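Local coordinates for protein Per a 4 allergen (Periplaneta americana, PDB 3EBW) that is a cockroach allergen with a lipocalin beta barrel and probably carries a small hydrophobic molecule in its interior, at residues C4-S9 and S117-W122; N30-D35 and G110-D115; T16-T21 and T104-A109; V73-W76 and F81-A84. One frame throughout, in Å; residues are numbered along the deposited sequence.

Contact 1 of 4, residues C4-S9 and S117-W122; sequences CQIGTS and SRHLYW
Where Ile-6 meets His-119, an extended N-terminal segment without regular secondary structure passes beside the beginning of strand 119-125, and the two CA atoms stay 7.5 Å apart. This is too wide for strand pairing, so the N-terminal chain lies against the outside of the lipocalin barrel and joins it through side chains. Ile-6 is the buried element, and it also packs on Ala-109 of strand 106-112 and Phe-96 of strand 93-100. Its CG1 branch lies over one face of the His-119 imidazole in a CH-pi contact, 3.6 Å from the ring centroid and 28° off the normal, displaced toward the ND1-CE1 side of the ring. The two side chains approach from opposite directions. With chi1 at -68°, CG1 stands beside the backbone N of Ile-6 and faces the imidazole, while CG2 is directed toward Tyr-121. Gln-5 O reaches the same imidazole obliquely, but its angle to NE2 is too poor for a hydrogen bond. Just upstream, Cys-4 is tied by a disulfide to Cys-111 of strand 106-112, which fixes the start of the segment to the barrel. Ile-6 also slides past Tyr-121, two residues farther along the strand from His-119, its CG2 methyl 3.8 Å from Tyr-121 OH.

Contact 2 of 4, residues N30-D35 and G110-D115; sequences NSDEED and GCLDND
Loop meets hairpin turn here: Asn-30 and Asp-32, in the long connection between strands 20-27 and 40-46, face Leu-112 and Asp-113 at the end of strand 106-112. In a lipocalin both elements border the open end of the barrel, and the contact is small, 145 Å² in all. The backbones remain well separated, with 8.6 Å between the CA atoms of Asp-32 and Leu-112, so the side chains have to bridge the distance. Leu-112 does most of this. The Leu-112 and Asn-30 side chains cross at about a right angle, Leu-112 CD1 lying 4.0 Å from Asn-30 CG, and the same methyl touches the carboxylate of Asp-32, 3.6 Å from OD1. Leu-120 of the adjoining strand packs against both Leu-112 and Asn-30, and a bound polyether lies about 4 Å from the Leu-112 side chain. A type II' turn from Leu-112 to Asp-115, closed by Asp-115 N donating to Leu-112 O, brings Asp-113 round toward the loop. There its OD2 stands 3.5 Å from Asp-32 OD2, the two side chains coming from opposite directions with their carboxylate planes 56° apart. Two exposed acids this close would be expected to repel each other if both are ionised, so solvent screening, or a raised affinity of one carboxylate for a proton, probably eases their approach, and the cohesion of the contact rests on Leu-112.

Contact 3 of 4, residues T16-T21 and T104-A109; sequences TKYVGT and TYSIVA
The turn that holds Tyr-18 out toward Ser-106 begins at Thr-16. Thr-16 to Val-19 form a type I beta turn, with a weak bond from Val-19 N to Thr-16 O, and Lys-17 and Tyr-18 occupy its corner. Tyr-18 carries the whole contact. Its CG is anti to the backbone N (chi1 -158°), which sends the ring inward toward strand 106-112, although the CA atoms of Tyr-18 and Ser-106 are 9.1 Å apart. Ser-106 OG lies at the edge of the ring, in its plane, and is hydrogen-bonded to Tyr-18 OH; the modelled 2.5 Å is very short and its exact length doubtful. Val-108, two residues on and facing the same way as Ser-106, adds its CG2 methyl 4.0 Å from Tyr-18 OH. Trp-22 stacks on the Tyr-18 ring and Tyr-44 meets it edge-to-face. After Val-19 the chain enters strand 20-27 at Gly-20, whose backbone angles favour glycine; Gly-20, Thr-21 and Trp-22 make the Gly-X-Trp signature of lipocalins at the closed end of the barrel. Within this buried setting each hydroxyl finds a polar partner in the other; either could donate, and the pair gives a polar tie between the approach to the first strand and strand 106-112.

Contact 4 of 4, residues V73-W76 and F81-A84; sequences VPSW and FDIA
Pro-74 and Ala-84, Val-73 and Ile-83, and Ser-75 and Asp-82 meet across two neighbouring arms of chain, each pair in its own way. The pyrrolidine edge of Pro-74 rests on the Ala-84 methyl, with CD 3.7 Å from Ala-84 CB. Val-73 is buried; Ile-83, although its CB is directed away, folds back through chi2 of -72° and brings CD1 to 4.2 Å from Val-73 CB. That same CD1 lies in the plane of the Phe-81 ring, at its edge, and the Ile-83 side chain is also about 4 Å from the polyether bound to this protein. Ser-75 OG lies beside the carboxylate of Asp-82, 3.6 Å from Asp-82 CG. The aromatic residues meet near their first carbons, Trp-76 CB and Phe-81 CB being 3.8 Å apart. Beyond this the rings diverge: the Phe-81 ring packs on Met-97 and Met-15, and the indole of Trp-76 on Ile-52 and the loop residues Asp-14, Met-15 and Thr-16. Between the arms Asp-82 N donates to Ser-75 O at 3.3 Å; the bond is nearly straight at the hydrogen (175°), but the donor sits above the carbonyl plane, 45° out of it. A CA-H...O contact from Val-73 CA to Asp-82 O adds a weaker link. With so few backbone bonds, side-chain packing does much of the joining. Residues 73-76 leave strand 66-72 and fold against strand 80-83, within the D-to-E hairpin of the lipocalin beta barrel.

In the fold
Contacts 1, 2 and 3 converge on strand 106-112: its residues enter contacts 2 and 3 directly, and contact 1 joins it through the Cys-4 to Cys-111 disulfide and through backbone bonding with strand 119-125. Contacts 2 and 3, with centres 20 Å apart, lie on opposite sides of the chain's centre, toward the open and closed ends of the barrel. Contact 4 meets contact 3 where Val-108 CG2 packs 3.7 Å from Phe-81 CE1, but stays about 8 Å, between nearest atoms, from contacts 1 and 2. Side chains of contacts 2, 3 and 4 approach bound polyether, probably from the crystallisation liquor, which may mark the lipocalin pocket. Contacts 1 and 2 also touch the second subunit.

Contact 1 of 4, residues C4-S9 and S117-W122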
loop_
_atom_site.group_PDB
_atom_site.type_symbol
_atom_site.label_atom_id
_atom_site.label_comp_id
_atom_site.label_asym_id
_atom_site.label_seq_id
_atom_site.Cartn_x
_atom_site.Cartn_y
_atom_site.Cartn_z
ATOM N N CYS A 4 8.029 -10.414 16.190
ATOM C CA CYS A 4 7.381 -10.679 14.901
ATOM C C CYS A 4 6.968 -12.135 14.672
ATOM O O CYS A 4 7.802 -12.971 14.346
ATOM C CB CYS A 4 8.310 -10.246 13.763
ATOM S SG CYS A 4 7.617 -10.314 12.078
ATOM N N GLN A 5 5.685 -12.435 14.825
ATOM C CA GLN A 5 5.199 -13.787 14.598
ATOM C C GLN A 5 4.291 -13.804 13.361
ATOM O O GLN A 5 3.352 -13.019 13.257
ATOM C CB GLN A 5 4.407 -14.275 15.810
ATOM C CG GLN A 5 5.002 -13.873 17.136
ATOM C CD GLN A 5 6.456 -14.273 17.253
ATOM O OE1 GLN A 5 6.802 -15.450 17.147
ATOM N NE2 GLN A 5 7.317 -13.291 17.473
ATOM N N ILE A 6 4.575 -14.693 12.421
ATOM C CA ILE A 6 3.764 -14.792 11.219
ATOM C C ILE A 6 3.527 -16.272 10.949
ATOM O O ILE A 6 4.461 -17.099 10.990
ATOM C CB ILE A 6 4.475 -14.175 9.968
ATOM C CG1 ILE A 6 4.612 -12.661 10.111
ATOM C CG2 ILE A 6 3.698 -14.478 8.701
ATOM C CD1 ILE A 6 5.362 -12.010 8.928
ATOM N N GLY A 7 2.272 -16.603 10.678
ATOM C CA GLY A 7 1.927 -17.969 10.376
ATOM C C GLY A 7 2.767 -18.432 9.211
ATOM O O GLY A 7 3.341 -17.629 8.491
ATOM N N THR A 8 2.844 -19.743 9.043
ATOM C CA THR A 8 3.599 -20.383 7.976
ATOM C C THR A 8 3.524 -21.849 8.354
ATOM O O THR A 8 3.495 -22.188 9.535
ATOM C CB THR A 8 5.081 -19.868 7.907
ATOM O OG1 THR A 8 5.848 -20.708 7.039
ATOM C CG2 THR A 8 5.718 -19.832 9.279
ATOM N N SER A 9 3.444 -22.708 7.354
ATOM C CA SER A 9 3.336 -24.136 7.591
ATOM C C SER A 9 4.360 -24.798 6.703
ATOM O O SER A 9 4.171 -25.906 6.210
ATOM C CB SER A 9 1.942 -24.627 7.204
ATOM O OG SER A 9 1.795 -24.648 5.784
ATOM N N SER A 117 3.003 -5.223 14.641
ATOM C CA SER A 117 1.576 -5.219 14.342
ATOM C C SER A 117 1.327 -5.381 12.842
ATOM O O SER A 117 0.424 -6.117 12.426
ATOM C CB SER A 117 0.951 -3.913 14.832
ATOM O OG SER A 117 -0.432 -3.867 14.537
ATOM N N ARG A 118 2.153 -4.715 12.041
ATOM C CA ARG A 118 2.023 -4.742 10.589
ATOM C C ARG A 118 2.906 -5.798 9.906
ATOM O O ARG A 118 4.146 -5.701 9.914
ATOM C CB ARG A 118 2.359 -3.349 10.036
ATOM C CG ARG A 118 1.599 -2.926 8.774
ATOM C CD ARG A 118 1.969 -3.768 7.569
ATOM N NE ARG A 118 1.221 -3.413 6.365
ATOM C CZ ARG A 118 1.235 -2.212 5.811
ATOM N NH1 ARG A 118 1.954 -1.246 6.354
ATOM N NH2 ARG A 118 0.550 -1.990 4.698
ATOM N N HIS A 119 2.265 -6.793 9.306
ATOM C CA HIS A 119 2.998 -7.830 8.599
ATOM C C HIS A 119 3.257 -7.433 7.154
ATOM O O HIS A 119 2.462 -6.716 6.546
ATOM C CB HIS A 119 2.228 -9.145 8.632
ATOM C CG HIS A 119 2.132 -9.747 9.997
ATOM N ND1 HIS A 119 1.760 -11.055 10.208
ATOM C CD2 HIS A 119 2.384 -9.219 11.220
ATOM C CE1 HIS A 119 1.794 -11.310 11.505
ATOM N NE2 HIS A 119 2.170 -10.215 12.140
ATOM N N LEU A 120 4.367 -7.900 6.592
ATOM C CA LEU A 120 4.695 -7.571 5.210
ATOM C C LEU A 120 5.010 -8.842 4.440
ATOM O O LEU A 120 5.817 -9.653 4.892
ATOM C CB LEU A 120 5.920 -6.636 5.150
ATOM C CG LEU A 120 5.965 -5.215 5.744
ATOM C CD1 LEU A 120 4.908 -4.343 5.125
ATOM C CD2 LEU A 120 5.739 -5.265 7.214
ATOM N N TYR A 121 4.381 -9.038 3.286
ATOM C CA TYR A 121 4.700 -10.225 2.477
ATOM C C TYR A 121 5.469 -9.800 1.238
ATOM O O TYR A 121 5.187 -8.761 0.672
ATOM C CB TYR A 121 3.438 -10.994 2.057
ATOM C CG TYR A 121 2.729 -11.654 3.213
ATOM C CD1 TYR A 121 2.686 -13.041 3.326
ATOM C CD2 TYR A 121 2.131 -10.889 4.205
ATOM C CE1 TYR A 121 2.068 -13.648 4.384
ATOM C CE2 TYR A 121 1.514 -11.481 5.271
ATOM C CZ TYR A 121 1.477 -12.870 5.360
ATOM O OH TYR A 121 0.810 -13.473 6.403
ATOM N N TRP A 122 6.454 -10.603 0.844
ATOM C CA TRP A 122 7.274 -10.325 -0.329
ATOM C C TRP A 122 7.244 -11.570 -1.214
ATOM O O TRP A 122 7.630 -12.654 -0.796
ATOM C CB TRP A 122 8.699 -9.977 0.108
ATOM C CG TRP A 122 8.819 -8.657 0.855
ATOM C CD1 TRP A 122 8.758 -7.406 0.311
ATOM C CD2 TRP A 122 9.026 -8.458 2.273
ATOM N NE1 TRP A 122 8.915 -6.435 1.295
ATOM C CE2 TRP A 122 9.080 -7.057 2.502
ATOM C CE3 TRP A 122 9.168 -9.319 3.359
ATOM C CZ2 TRP A 122 9.270 -6.507 3.766
ATOM C CZ3 TRP A 122 9.355 -8.755 4.631
ATOM C CH2 TRP A 122 9.401 -7.362 4.814
#

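Contact 2 of 4, residues N30-D35 and G110-D115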
loop_
_atom_site.group_PDB
_atom_site.type_symbol
_atom_site.label_atom_id
_atom_site.label_comp_id
_atom_site.label_asym_id
_atom_site.label_seq_id
_atom_site.Cartn_x
_atom_site.Cartn_y
_atom_site.Cartn_z
ATOM N N ASN A 30 3.975 -0.481 1.469
ATOM C CA ASN A 30 4.438 0.051 2.760
ATOM C C ASN A 30 5.321 1.267 2.512
ATOM O O ASN A 30 5.880 1.408 1.430
ATOM C CB ASN A 30 5.271 -0.995 3.516
ATOM C CG ASN A 30 6.593 -1.302 2.819
ATOM O OD1 ASN A 30 6.677 -2.166 1.951
ATOM N ND2 ASN A 30 7.623 -0.567 3.187
ATOM N N SER A 31 5.463 2.120 3.521
ATOM C CA SER A 31 6.256 3.333 3.405
ATOM C C SER A 31 7.702 3.048 3.030
ATOM O O SER A 31 8.049 3.101 1.855
ATOM C CB SER A 31 6.197 4.118 4.713
ATOM O OG SER A 31 6.521 3.287 5.809
ATOM N N ASP A 32 8.557 2.760 4.007
ATOM C CA ASP A 32 9.952 2.467 3.693
ATOM C C ASP A 32 10.059 1.301 2.707
ATOM O O ASP A 32 10.137 0.153 3.104
ATOM C CB ASP A 32 10.750 2.184 4.981
ATOM C CG ASP A 32 10.217 1.006 5.772
ATOM O OD1 ASP A 32 10.586 -0.143 5.459
ATOM O OD2 ASP A 32 9.428 1.233 6.711
ATOM N N GLU A 33 10.063 1.635 1.420
ATOM C CA GLU A 33 10.130 0.696 0.300
ATOM C C GLU A 33 9.284 1.287 -0.845
ATOM O O GLU A 33 9.170 0.697 -1.943
ATOM C CB GLU A 33 9.587 -0.679 0.704
ATOM C CG GLU A 33 9.648 -1.746 -0.377
ATOM C CD GLU A 33 9.679 -3.156 0.211
ATOM O OE1 GLU A 33 9.614 -3.245 1.452
ATOM O OE2 GLU A 33 9.770 -4.162 -0.544
ATOM N N GLU A 34 8.726 2.473 -0.564
ATOM C CA GLU A 34 7.866 3.262 -1.457
ATOM C C GLU A 34 8.487 3.636 -2.786
ATOM O O GLU A 34 7.835 3.517 -3.834
ATOM C CB GLU A 34 7.471 4.562 -0.769
ATOM C CG GLU A 34 6.022 4.693 -0.391
ATOM C CD GLU A 34 5.772 5.984 0.338
ATOM O OE1 GLU A 34 5.732 7.034 -0.327
ATOM O OE2 GLU A 34 5.638 5.960 1.577
ATOM N N ASP A 35 9.727 4.143 -2.708
ATOM C CA ASP A 35 10.525 4.576 -3.861
ATOM C C ASP A 35 10.895 3.424 -4.780
ATOM O O ASP A 35 10.450 3.358 -5.919
ATOM C CB ASP A 35 11.812 5.258 -3.392
ATOM C CG ASP A 35 11.599 6.707 -3.021
ATOM O OD1 ASP A 35 12.519 7.321 -2.434
ATOM O OD2 ASP A 35 10.509 7.235 -3.328
ATOM N N GLY A 110 7.867 -10.762 7.002
ATOM C CA GLY A 110 8.392 -10.302 8.267
ATOM C C GLY A 110 7.617 -9.086 8.708
ATOM O O GLY A 110 6.482 -8.880 8.299
ATOM N N CYS A 111 8.243 -8.282 9.553
ATOM C CA CYS A 111 7.645 -7.081 10.087
ATOM C C CYS A 111 8.617 -5.952 9.796
ATOM O O CYS A 111 9.719 -6.202 9.333
ATOM C CB CYS A 111 7.449 -7.260 11.577
ATOM S SG CYS A 111 6.370 -8.680 11.978
ATOM N N LEU A 112 8.228 -4.706 10.025
ATOM C CA LEU A 112 9.157 -3.629 9.736
ATOM C C LEU A 112 9.272 -2.684 10.907
ATOM O O LEU A 112 8.268 -2.223 11.441
ATOM C CB LEU A 112 8.744 -2.899 8.448
ATOM C CG LEU A 112 9.066 -3.668 7.146
ATOM C CD1 LEU A 112 8.435 -2.963 5.971
ATOM C CD2 LEU A 112 10.587 -3.795 6.930
ATOM N N ASP A 113 10.515 -2.437 11.318
ATOM C CA ASP A 113 10.838 -1.563 12.450
ATOM C C ASP A 113 10.388 -2.181 13.778
ATOM O O ASP A 113 10.722 -3.329 14.073
ATOM C CB ASP A 113 10.214 -0.180 12.230
ATOM C CG ASP A 113 10.509 0.368 10.836
ATOM O OD1 ASP A 113 11.648 0.186 10.353
ATOM O OD2 ASP A 113 9.614 0.981 10.219
ATOM N N ASN A 114 9.649 -1.442 14.592
ATOM C CA ASN A 114 9.185 -2.005 15.855
ATOM C C ASN A 114 7.717 -2.374 15.720
ATOM O O ASN A 114 7.094 -2.860 16.663
ATOM C CB ASN A 114 9.368 -0.995 16.988
ATOM C CG ASN A 114 10.824 -0.681 17.255
ATOM O OD1 ASN A 114 11.572 -0.335 16.341
ATOM N ND2 ASN A 114 11.233 -0.796 18.513
ATOM N N ASP A 115 7.183 -2.150 14.523
ATOM C CA ASP A 115 5.783 -2.420 14.225
ATOM C C ASP A 115 5.527 -3.894 13.917
ATOM O O ASP A 115 5.389 -4.303 12.765
ATOM C CB ASP A 115 5.334 -1.519 13.060
ATOM C CG ASP A 115 3.819 -1.415 12.941
ATOM O OD1 ASP A 115 3.131 -1.465 13.986
ATOM O OD2 ASP A 115 3.317 -1.264 11.803
#

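Contact 3 of 4, residues T16-T21 and T104-A109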
loop_
_atom_site.group_PDB
_atom_site.type_symbol
_atom_site.label_atom_id
_atom_site.label_comp_id
_atom_site.label_asym_id
_atom_site.label_seq_id
_atom_site.Cartn_x
_atom_site.Cartn_y
_atom_site.Cartn_z
ATOM N N THR A 16 20.635 -22.806 1.957
ATOM C CA THR A 16 21.720 -23.077 1.049
ATOM C C THR A 16 21.098 -23.255 -0.321
ATOM O O THR A 16 21.697 -22.900 -1.323
ATOM C CB THR A 16 22.468 -24.336 1.466
ATOM O OG1 THR A 16 22.675 -24.300 2.882
ATOM C CG2 THR A 16 23.820 -24.395 0.784
ATOM N N LYS A 17 19.888 -23.801 -0.355
ATOM C CA LYS A 17 19.170 -24.002 -1.610
ATOM C C LYS A 17 18.491 -22.700 -2.039
ATOM O O LYS A 17 17.881 -22.624 -3.106
ATOM C CB LYS A 17 18.102 -25.085 -1.449
ATOM C CG LYS A 17 18.611 -26.516 -1.430
ATOM C CD LYS A 17 17.432 -27.474 -1.300
ATOM C CE LYS A 17 17.837 -28.927 -1.353
ATOM N NZ LYS A 17 16.673 -29.770 -0.970
ATOM N N TYR A 18 18.596 -21.682 -1.192
ATOM C CA TYR A 18 17.988 -20.389 -1.460
ATOM C C TYR A 18 18.998 -19.477 -2.120
ATOM O O TYR A 18 18.702 -18.334 -2.438
ATOM C CB TYR A 18 17.520 -19.755 -0.157
ATOM C CG TYR A 18 16.452 -18.717 -0.372
ATOM C CD1 TYR A 18 15.155 -19.091 -0.715
ATOM C CD2 TYR A 18 16.746 -17.358 -0.275
ATOM C CE1 TYR A 18 14.183 -18.145 -0.958
ATOM C CE2 TYR A 18 15.786 -16.409 -0.516
ATOM C CZ TYR A 18 14.500 -16.800 -0.862
ATOM O OH TYR A 18 13.548 -15.842 -1.146
ATOM N N VAL A 19 20.210 -19.985 -2.292
ATOM C CA VAL A 19 21.272 -19.223 -2.921
ATOM C C VAL A 19 20.776 -18.672 -4.253
ATOM O O VAL A 19 19.848 -19.218 -4.848
ATOM C CB VAL A 19 22.535 -20.117 -3.130
ATOM C CG1 VAL A 19 23.259 -19.745 -4.420
ATOM C CG2 VAL A 19 23.488 -19.949 -1.938
ATOM N N GLY A 20 21.378 -17.580 -4.707
ATOM C CA GLY A 20 20.962 -17.009 -5.972
ATOM C C GLY A 20 20.372 -15.601 -5.955
ATOM O O GLY A 20 20.509 -14.852 -4.982
ATOM N N THR A 21 19.719 -15.246 -7.063
ATOM C CA THR A 21 19.119 -13.927 -7.239
ATOM C C THR A 21 17.613 -13.994 -7.317
ATOM O O THR A 21 17.048 -14.559 -8.252
ATOM C CB THR A 21 19.644 -13.254 -8.510
ATOM O OG1 THR A 21 21.047 -13.010 -8.360
ATOM C CG2 THR A 21 18.931 -11.929 -8.753
ATOM N N THR A 104 11.649 -20.693 -8.599
ATOM C CA THR A 104 10.533 -20.229 -9.422
ATOM C C THR A 104 9.704 -19.172 -8.688
ATOM O O THR A 104 9.368 -18.140 -9.257
ATOM C CB THR A 104 9.597 -21.390 -9.844
ATOM O OG1 THR A 104 9.101 -21.120 -11.152
ATOM C CG2 THR A 104 8.395 -21.506 -8.937
ATOM N N TYR A 105 9.374 -19.448 -7.427
ATOM C CA TYR A 105 8.604 -18.538 -6.591
ATOM C C TYR A 105 9.169 -18.611 -5.172
ATOM O O TYR A 105 9.799 -19.593 -4.805
ATOM C CB TYR A 105 7.134 -18.932 -6.584
ATOM C CG TYR A 105 6.813 -20.123 -5.723
ATOM C CD1 TYR A 105 7.131 -21.413 -6.133
ATOM C CD2 TYR A 105 6.177 -19.958 -4.497
ATOM C CE1 TYR A 105 6.822 -22.515 -5.345
ATOM C CE2 TYR A 105 5.863 -21.047 -3.697
ATOM C CZ TYR A 105 6.187 -22.328 -4.125
ATOM O OH TYR A 105 5.882 -23.411 -3.323
ATOM N N SER A 106 8.940 -17.577 -4.373
ATOM C CA SER A 106 9.461 -17.540 -3.022
ATOM C C SER A 106 8.703 -16.563 -2.164
ATOM O O SER A 106 8.993 -15.373 -2.223
ATOM C CB SER A 106 10.920 -17.095 -3.048
ATOM O OG SER A 106 11.255 -16.409 -1.846
ATOM N N ILE A 107 7.756 -17.016 -1.352
ATOM C CA ILE A 107 7.056 -16.045 -0.528
ATOM C C ILE A 107 7.606 -15.991 0.920
ATOM O O ILE A 107 7.469 -16.920 1.696
ATOM C CB ILE A 107 5.446 -16.212 -0.643
ATOM C CG1 ILE A 107 4.811 -16.396 0.711
ATOM C CG2 ILE A 107 5.043 -17.336 -1.619
ATOM C CD1 ILE A 107 4.787 -15.161 1.520
ATOM N N VAL A 108 8.277 -14.878 1.230
ATOM C CA VAL A 108 8.898 -14.580 2.520
ATOM C C VAL A 108 8.069 -13.522 3.220
ATOM O O VAL A 108 7.331 -12.812 2.557
ATOM C CB VAL A 108 10.325 -14.008 2.325
ATOM C CG1 VAL A 108 10.764 -13.209 3.547
ATOM C CG2 VAL A 108 11.297 -15.116 2.120
ATOM N N ALA A 109 8.196 -13.386 4.539
ATOM C CA ALA A 109 7.409 -12.395 5.266
ATOM C C ALA A 109 7.999 -12.029 6.621
ATOM O O ALA A 109 8.554 -12.868 7.304
ATOM C CB ALA A 109 5.979 -12.893 5.443
#

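Contact 4 of 4, residues V73-W76 and F81-A84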
loop_
_atom_site.group_PDB
_atom_site.type_symbol
_atom_site.label_atom_id
_atom_site.label_comp_id
_atom_site.label_asym_id
_atom_site.label_seq_id
_atom_site.Cartn_x
_atom_site.Cartn_y
_atom_site.Cartn_z
ATOM N N VAL A 73 23.249 -14.221 6.601
ATOM C CA VAL A 73 22.150 -14.915 7.273
ATOM C C VAL A 73 22.838 -15.903 8.225
ATOM O O VAL A 73 23.153 -16.997 7.852
ATOM C CB VAL A 73 21.148 -15.622 6.254
ATOM C CG1 VAL A 73 21.786 -15.818 4.899
ATOM C CG2 VAL A 73 20.662 -16.950 6.826
ATOM N N PRO A 74 23.080 -15.484 9.476
ATOM C CA PRO A 74 23.730 -16.205 10.564
ATOM C C PRO A 74 23.046 -17.425 11.132
ATOM O O PRO A 74 23.670 -18.210 11.844
ATOM C CB PRO A 74 23.931 -15.119 11.609
ATOM C CG PRO A 74 22.713 -14.365 11.491
ATOM C CD PRO A 74 22.578 -14.197 9.986
ATOM N N SER A 75 21.764 -17.589 10.853
ATOM C CA SER A 75 21.054 -18.769 11.343
ATOM C C SER A 75 19.763 -18.964 10.601
ATOM O O SER A 75 19.392 -18.157 9.767
ATOM C CB SER A 75 20.765 -18.651 12.830
ATOM O OG SER A 75 19.704 -17.774 13.068
ATOM N N TRP A 76 19.094 -20.060 10.891
ATOM C CA TRP A 76 17.826 -20.348 10.249
ATOM C C TRP A 76 17.206 -21.630 10.759
ATOM O O TRP A 76 17.847 -22.676 10.830
ATOM C CB TRP A 76 17.982 -20.369 8.720
ATOM C CG TRP A 76 18.467 -21.619 8.065
ATOM C CD1 TRP A 76 17.741 -22.755 7.813
ATOM C CD2 TRP A 76 19.731 -21.802 7.409
ATOM N NE1 TRP A 76 18.475 -23.623 7.020
ATOM C CE2 TRP A 76 19.695 -23.057 6.762
ATOM C CE3 TRP A 76 20.884 -21.020 7.294
ATOM C CZ2 TRP A 76 20.765 -23.535 6.014
ATOM C CZ3 TRP A 76 21.940 -21.501 6.548
ATOM C CH2 TRP A 76 21.874 -22.742 5.918
ATOM N N PHE A 81 14.429 -17.475 8.985
ATOM C CA PHE A 81 15.828 -17.153 8.749
ATOM C C PHE A 81 16.135 -15.779 9.276
ATOM O O PHE A 81 15.284 -14.914 9.260
ATOM C CB PHE A 81 16.236 -17.302 7.274
ATOM C CG PHE A 81 15.543 -16.374 6.330
ATOM C CD1 PHE A 81 14.348 -16.745 5.731
ATOM C CD2 PHE A 81 16.127 -15.163 5.968
ATOM C CE1 PHE A 81 13.758 -15.926 4.785
ATOM C CE2 PHE A 81 15.540 -14.347 5.029
ATOM C CZ PHE A 81 14.359 -14.725 4.436
ATOM N N ASP A 82 17.334 -15.583 9.801
ATOM C CA ASP A 82 17.688 -14.283 10.334
ATOM C C ASP A 82 18.715 -13.571 9.439
ATOM O O ASP A 82 19.437 -14.205 8.657
ATOM C CB ASP A 82 18.221 -14.424 11.763
ATOM C CG ASP A 82 17.231 -15.166 12.710
ATOM O OD1 ASP A 82 17.231 -14.873 13.939
ATOM O OD2 ASP A 82 16.461 -16.054 12.234
ATOM N N ILE A 83 18.748 -12.244 9.532
ATOM C CA ILE A 83 19.677 -11.447 8.769
ATOM C C ILE A 83 20.491 -10.629 9.744
ATOM O O ILE A 83 19.966 -10.126 10.736
ATOM C CB ILE A 83 18.948 -10.549 7.810
ATOM C CG1 ILE A 83 18.051 -11.422 6.930
ATOM C CG2 ILE A 83 19.946 -9.728 6.983
ATOM C CD1 ILE A 83 18.733 -12.257 5.903
ATOM N N ALA A 84 21.784 -10.527 9.454
ATOM C CA ALA A 84 22.702 -9.809 10.306
ATOM C C ALA A 84 23.412 -8.619 9.648
ATOM O O ALA A 84 23.705 -8.635 8.455
ATOM C CB ALA A 84 23.715 -10.770 10.840
#